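Local coordinates for protein E3 ubiquitin ligase RavN (Legionella pneumophila, PDB 5MIY) that acts as an E3 ubiquitin ligase and Legionella effector, probably promoting the transfer of ubiquitin onto target proteins, at residues T24-V29 / F36-I41; L28-D33 / K58-P63. One frame throughout, in Å; residues are numbered along the deposited sequence.

Both contacts start from strand 25-32, which has neighbours along both of its edges in an antiparallel sheet. Following the chain from the N terminus, contact 1 (24-29 with 36-41) closes first, through the tight turn that joins strand 25-32 to strand 35-41 in a beta hairpin. Contact 2 (28-33 with 58-63) opens before contact 1 has closed, so the two cross rather than nest. It closes after the chain has passed through strand 35-41 and the loop that follows, when strand 58-61 pairs with the other edge of strand 25-32. The two share Leu28 and Val29. Strand order is therefore 35-41, 25-32, 58-61, with the short strand 106-107 beyond. Val26 O and Ile62 N form a probable hydrogen bond between the contacts.

Contact 1: residues T24-V29 / F36-I41; sequences TIVYLV and FSIKAI
Tyr27 and Lys39 face each other in an antiparallel beta hairpin made by strands 25-32 and 35-41. They share one face of the sheet with Ile25, Val29, Ser37 and Ile41. Tyr27 CG sits between the backbone N and the carbonyl carbon (chi1 53°), which stands the ring beside the neighbouring strand. Lys39 lies over one face of this ring in a CH-pi contact, with Lys39 CB 4.1 Å from the Tyr27 ring centroid. The lysine chain then bends at its second torsion (chi2 -62°), and Lys39 CE passes Val29 CG2 at 3.9 Å. Its NZ leaves the hairpin to bond Thr53 OG1.

Ile41 meets the same tyrosine at the ring edge, in plane. Its CD1 is 3.8 Å from Tyr27 CE2, and the two side chains cross at about a right angle. The far end of the phenol is held by a hydrogen bond between Tyr27 OH and Asp51 OD1. Ile41 CG1 also rests on Ile25 CB at 3.8 Å.

The other face carries Val26, Leu28, Ile38 and Ala40, and helix 89-96 packs against it through Val92 and Phe96. Here the Ile38 CD1 methyl lies 3.8 Å from Val26 CG1, and Leu28 CD2 touches Phe36 CB at 3.6 Å.

Three hydrogen-bonded pairs, Ile25 with Ile41, Tyr27 with Lys39 and Val29 with Ser37, give six backbone bonds. In the middle pair Lys39 N donates to Tyr27 O over 2.8 Å, with an N-H...O angle of 169°.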
loop_
_atom_site.group_PDB
_atom_site.type_symbol
_atom_site.label_atom_id
_atom_site.label_comp_id
_atom_site.label_asym_id
_atom_site.label_seq_id
_atom_site.Cartn_x
_atom_site.Cartn_y
_atom_site.Cartn_z
ATOM N N THR A 24 0.836 1.397 -10.315
ATOM C CA THR A 24 0.940 0.772 -9.004
ATOM C C THR A 24 0.122 1.543 -7.972
ATOM O O THR A 24 0.102 2.776 -7.965
ATOM C CB THR A 24 2.411 0.723 -8.574
ATOM O OG1 THR A 24 3.188 0.061 -9.587
ATOM C CG2 THR A 24 2.578 0.009 -7.232
ATOM N N ILE A 25 -0.559 0.809 -7.098
ATOM C CA ILE A 25 -1.273 1.407 -5.973
ATOM C C ILE A 25 -0.297 1.544 -4.813
ATOM O O ILE A 25 0.305 0.556 -4.377
ATOM C CB ILE A 25 -2.488 0.559 -5.567
ATOM C CG1 ILE A 25 -3.524 0.519 -6.692
ATOM C CG2 ILE A 25 -3.099 1.057 -4.243
ATOM C CD1 ILE A 25 -4.427 -0.711 -6.610
ATOM N N VAL A 26 -0.129 2.770 -4.316
ATOM C CA VAL A 26 0.824 3.061 -3.254
ATOM C C VAL A 26 0.105 3.811 -2.140
ATOM O O VAL A 26 -0.722 4.692 -2.401
ATOM C CB VAL A 26 2.030 3.874 -3.784
ATOM C CG1 VAL A 26 3.038 4.080 -2.681
ATOM C CG2 VAL A 26 2.679 3.142 -4.963
ATOM N N TYR A 27 0.416 3.450 -0.897
ATOM C CA TYR A 27 -0.181 4.089 0.268
ATOM C C TYR A 27 0.699 3.830 1.483
ATOM O O TYR A 27 1.569 2.954 1.468
ATOM C CB TYR A 27 -1.616 3.598 0.524
ATOM C CG TYR A 27 -1.794 2.082 0.614
ATOM C CD1 TYR A 27 -1.614 1.401 1.818
ATOM C CD2 TYR A 27 -2.158 1.337 -0.508
ATOM C CE1 TYR A 27 -1.783 0.015 1.902
ATOM C CE2 TYR A 27 -2.337 -0.047 -0.431
ATOM C CZ TYR A 27 -2.139 -0.705 0.766
ATOM O OH TYR A 27 -2.311 -2.080 0.818
ATOM N N LEU A 28 0.449 4.610 2.535
ATOM C CA LEU A 28 1.116 4.481 3.820
ATOM C C LEU A 28 0.174 3.857 4.844
ATOM O O LEU A 28 -1.019 4.175 4.875
ATOM C CB LEU A 28 1.576 5.856 4.321
ATOM C CG LEU A 28 2.736 5.916 5.302
ATOM C CD1 LEU A 28 4.044 5.717 4.549
ATOM C CD2 LEU A 28 2.728 7.264 6.042
ATOM N N VAL A 29 0.708 2.967 5.680
ATOM C CA VAL A 29 -0.021 2.500 6.851
ATOM C C VAL A 29 0.834 2.767 8.086
ATOM O O VAL A 29 2.058 2.909 8.010
ATOM C CB VAL A 29 -0.417 1.005 6.770
ATOM C CG1 VAL A 29 -1.272 0.738 5.523
ATOM C CG2 VAL A 29 0.814 0.109 6.801
ATOM N N PHE A 36 5.726 4.282 10.395
ATOM C CA PHE A 36 4.859 4.126 9.238
ATOM C C PHE A 36 5.555 3.276 8.184
ATOM O O PHE A 36 6.787 3.227 8.117
ATOM C CB PHE A 36 4.467 5.491 8.656
ATOM C CG PHE A 36 3.775 6.391 9.642
ATOM C CD1 PHE A 36 4.505 7.199 10.501
ATOM C CD2 PHE A 36 2.392 6.417 9.724
ATOM C CE1 PHE A 36 3.870 8.019 11.414
ATOM C CE2 PHE A 36 1.749 7.234 10.638
ATOM C CZ PHE A 36 2.491 8.036 11.485
ATOM N N SER A 37 4.760 2.603 7.357
ATOM C CA SER A 37 5.301 1.716 6.338
ATOM C C SER A 37 4.694 2.050 4.983
ATOM O O SER A 37 3.485 2.274 4.866
ATOM C CB SER A 37 5.041 0.247 6.686
ATOM O OG SER A 37 5.557 -0.610 5.684
ATOM N N ILE A 38 5.540 2.072 3.960
ATOM C CA ILE A 38 5.096 2.293 2.589
ATOM C C ILE A 38 4.719 0.951 1.962
ATOM O O ILE A 38 5.500 -0.008 1.994
ATOM C CB ILE A 38 6.183 3.017 1.776
ATOM C CG1 ILE A 38 5.606 3.531 0.459
ATOM C CG2 ILE A 38 7.411 2.142 1.576
ATOM C CD1 ILE A 38 4.699 4.742 0.656
ATOM N N LYS A 39 3.506 0.869 1.417
ATOM C CA LYS A 39 3.005 -0.359 0.815
ATOM C C LYS A 39 2.700 -0.135 -0.659
ATOM O O LYS A 39 2.289 0.954 -1.067
ATOM C CB LYS A 39 1.739 -0.860 1.527
ATOM C CG LYS A 39 1.917 -1.078 3.021
ATOM C CD LYS A 39 2.976 -2.142 3.306
ATOM C CE LYS A 39 3.029 -2.464 4.791
ATOM N NZ LYS A 39 3.979 -3.566 5.114
ATOM N N ALA A 40 2.898 -1.179 -1.456
ATOM C CA ALA A 40 2.575 -1.142 -2.874
ATOM C C ALA A 40 1.877 -2.442 -3.250
ATOM O O ALA A 40 2.350 -3.525 -2.889
ATOM C CB ALA A 40 3.831 -0.947 -3.721
ATOM N N ILE A 41 0.752 -2.337 -3.959
ATOM C CA ILE A 41 -0.003 -3.512 -4.401
ATOM C C ILE A 41 -0.401 -3.329 -5.861
ATOM O O ILE A 41 -0.523 -2.203 -6.357
ATOM C CB ILE A 41 -1.246 -3.781 -3.515
ATOM C CG1 ILE A 41 -2.289 -2.662 -3.642
ATOM C CG2 ILE A 41 -0.831 -3.965 -2.057
ATOM C CD1 ILE A 41 -3.505 -2.846 -2.708
#

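Contact 2: residues L28-D33 / K58-P63; sequences LVKIGD and KYWPIP. With SO4 (sulfate ion), chain F.
An antiparallel strand pair joins the central strand 25-32 to strand 58-61, and Leu28 with Trp60 is its hydrogen-bonded pair. Leu28 N donates to Trp60 O over 2.8 Å. Trp60 N returns the bond to Leu28 O, also 2.8 Å. The N-to-C directions of the short strands differ by 140°, and the backbones have moved apart by Lys30 and Lys58. There a water takes the place of a direct backbone bond. It accepts from Lys30 N at 2.8 Å and donates to Lys58 O at 2.8 Å.

The Trp60 indole points along strand 25-32, its CG anti to the carbonyl carbon (chi1 -68°). It presents its benzo edge to the opposite backbone. Trp60 CE3 lies 3.4 Å from Leu28 O, and Lys30 N is in the ring plane, 3.7 Å from Trp60 CZ3. The Lys30 CB methylene also touches this edge, 3.8 Å from Trp60 CZ3. Beyond CB the lysine chain is extended and NZ makes a salt bridge with Asp101, while a hydrogen bond from Trp60 NE1 to Thr103 O fixes the pyrrole side of the indole. On this same face as Leu28 and Trp60, Ile62 CG1 comes near Leu28 N, and the isoleucine side chain also touches Phe96 of helix 89-96.

On the other face of the sheet, Val29 CG1 touches Tyr59 CB, the two side chains set at a slant. The Tyr59 ring meets that of Tyr27.

Where the backbones have parted, Lys58 N donates to O4 of a sulfate over 3.3 Å. This ion probably came from the crystallisation liquor. The contact is thus an antiparallel pair at the second edge of the hairpin's strand 25-32, in which a water spans Lys30 N and Lys58 O.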
loop_
_atom_site.group_PDB
_atom_site.type_symbol
_atom_site.label_atom_id
_atom_site.label_comp_id
_atom_site.label_asym_id
_atom_site.label_seq_id
_atom_site.Cartn_x
_atom_site.Cartn_y
_atom_site.Cartn_z
ATOM N N LEU A 28 0.449 4.610 2.535
ATOM C CA LEU A 28 1.116 4.481 3.820
ATOM C C LEU A 28 0.174 3.857 4.844
ATOM O O LEU A 28 -1.019 4.175 4.875
ATOM C CB LEU A 28 1.576 5.856 4.321
ATOM C CG LEU A 28 2.736 5.916 5.302
ATOM C CD1 LEU A 28 4.044 5.717 4.549
ATOM C CD2 LEU A 28 2.728 7.264 6.042
ATOM N N VAL A 29 0.708 2.967 5.680
ATOM C CA VAL A 29 -0.021 2.500 6.851
ATOM C C VAL A 29 0.834 2.767 8.086
ATOM O O VAL A 29 2.058 2.909 8.010
ATOM C CB VAL A 29 -0.417 1.005 6.770
ATOM C CG1 VAL A 29 -1.272 0.738 5.523
ATOM C CG2 VAL A 29 0.814 0.109 6.801
ATOM N N LYS A 30 0.160 2.857 9.230
ATOM C CA LYS A 30 0.799 3.078 10.522
ATOM C C LYS A 30 0.948 1.736 11.228
ATOM O O LYS A 30 -0.034 1.005 11.376
ATOM C CB LYS A 30 -0.038 4.039 11.372
ATOM C CG LYS A 30 0.602 4.509 12.685
ATOM C CD LYS A 30 -0.190 5.681 13.276
ATOM C CE LYS A 30 0.479 6.281 14.509
ATOM N NZ LYS A 30 -0.172 7.558 14.917
ATOM N N ILE A 31 2.168 1.403 11.646
ATOM C CA ILE A 31 2.424 0.139 12.329
ATOM C C ILE A 31 2.874 0.330 13.766
ATOM O O ILE A 31 3.144 -0.658 14.457
ATOM C CB ILE A 31 3.447 -0.727 11.564
ATOM C CG1 ILE A 31 4.840 -0.106 11.642
ATOM C CG2 ILE A 31 3.013 -0.926 10.111
ATOM C CD1 ILE A 31 5.935 -1.051 11.212
ATOM N N GLY A 32 2.954 1.566 14.239
ATOM C CA GLY A 32 3.340 1.847 15.609
ATOM C C GLY A 32 3.379 3.344 15.804
ATOM O O GLY A 32 3.084 4.120 14.888
ATOM N N ASP A 33 3.744 3.753 17.015
ATOM C CA ASP A 33 3.899 5.177 17.266
ATOM C C ASP A 33 5.124 5.693 16.524
ATOM O O ASP A 33 6.214 5.122 16.634
ATOM C CB ASP A 33 4.022 5.461 18.758
ATOM C CG ASP A 33 3.954 6.942 19.062
ATOM O OD1 ASP A 33 2.892 7.550 18.805
ATOM O OD2 ASP A 33 4.965 7.503 19.536
ATOM N N LYS A 58 -6.749 1.379 7.994
ATOM C CA LYS A 58 -6.609 2.785 7.650
ATOM C C LYS A 58 -5.321 2.978 6.866
ATOM O O LYS A 58 -4.312 2.324 7.146
ATOM C CB LYS A 58 -6.598 3.660 8.910
ATOM C CG LYS A 58 -7.814 3.471 9.812
ATOM C CD LYS A 58 -7.913 4.581 10.852
ATOM C CE LYS A 58 -9.230 4.505 11.625
ATOM N NZ LYS A 58 -10.427 4.501 10.730
ATOM N N TYR A 59 -5.354 3.872 5.879
ATOM C CA TYR A 59 -4.178 4.136 5.065
ATOM C C TYR A 59 -4.196 5.583 4.593
ATOM O O TYR A 59 -5.242 6.239 4.571
ATOM C CB TYR A 59 -4.097 3.189 3.856
ATOM C CG TYR A 59 -5.200 3.404 2.846
ATOM C CD1 TYR A 59 -6.418 2.742 2.967
ATOM C CD2 TYR A 59 -5.026 4.260 1.764
ATOM C CE1 TYR A 59 -7.428 2.936 2.063
ATOM C CE2 TYR A 59 -6.040 4.454 0.840
ATOM C CZ TYR A 59 -7.239 3.786 0.999
ATOM O OH TYR A 59 -8.261 3.960 0.091
ATOM N N TRP A 60 -3.019 6.065 4.192
ATOM C CA TRP A 60 -2.862 7.391 3.615
ATOM C C TRP A 60 -2.414 7.213 2.170
ATOM O O TRP A 60 -1.328 6.662 1.934
ATOM C CB TRP A 60 -1.836 8.222 4.402
ATOM C CG TRP A 60 -2.281 8.594 5.811
ATOM C CD1 TRP A 60 -2.909 9.741 6.198
ATOM C CD2 TRP A 60 -2.130 7.801 6.999
ATOM N NE1 TRP A 60 -3.150 9.717 7.554
ATOM C CE2 TRP A 60 -2.687 8.535 8.068
ATOM C CE3 TRP A 60 -1.581 6.540 7.260
ATOM C CZ2 TRP A 60 -2.713 8.049 9.377
ATOM C CZ3 TRP A 60 -1.604 6.061 8.556
ATOM C CH2 TRP A 60 -2.164 6.818 9.604
ATOM N N PRO A 61 -3.204 7.622 1.179
ATOM C CA PRO A 61 -2.783 7.455 -0.216
ATOM C C PRO A 61 -1.575 8.315 -0.557
ATOM O O PRO A 61 -1.423 9.436 -0.069
ATOM C CB PRO A 61 -4.016 7.891 -1.018
ATOM C CG PRO A 61 -4.826 8.712 -0.073
ATOM C CD PRO A 61 -4.570 8.157 1.290
ATOM N N ILE A 62 -0.718 7.763 -1.415
ATOM C CA ILE A 62 0.509 8.393 -1.907
ATOM C C ILE A 62 0.507 8.208 -3.422
ATOM O O ILE A 62 0.269 7.084 -3.899
ATOM C CB ILE A 62 1.758 7.745 -1.282
ATOM C CG1 ILE A 62 1.698 7.770 0.249
ATOM C CG2 ILE A 62 3.044 8.354 -1.838
ATOM C CD1 ILE A 62 2.104 9.089 0.875
ATOM N N PRO A 63 0.733 9.252 -4.219
ATOM C CA PRO A 63 0.833 9.045 -5.670
ATOM C C PRO A 63 2.023 8.154 -5.994
ATOM O O PRO A 63 3.102 8.306 -5.419
ATOM C CB PRO A 63 1.018 10.468 -6.223
ATOM C CG PRO A 63 0.530 11.393 -5.112
ATOM C CD PRO A 63 0.871 10.672 -3.841
HETATM S S SO4 F . -5.963 0.210 11.867
HETATM O O1 SO4 F . -6.563 -0.960 11.235
HETATM O O2 SO4 F . -5.056 -0.228 12.925
HETATM O O3 SO4 F . -7.016 1.043 12.448
HETATM O O4 SO4 F . -5.219 0.981 10.874
HETATM O O HOH W 1 -2.645 2.412 9.347
#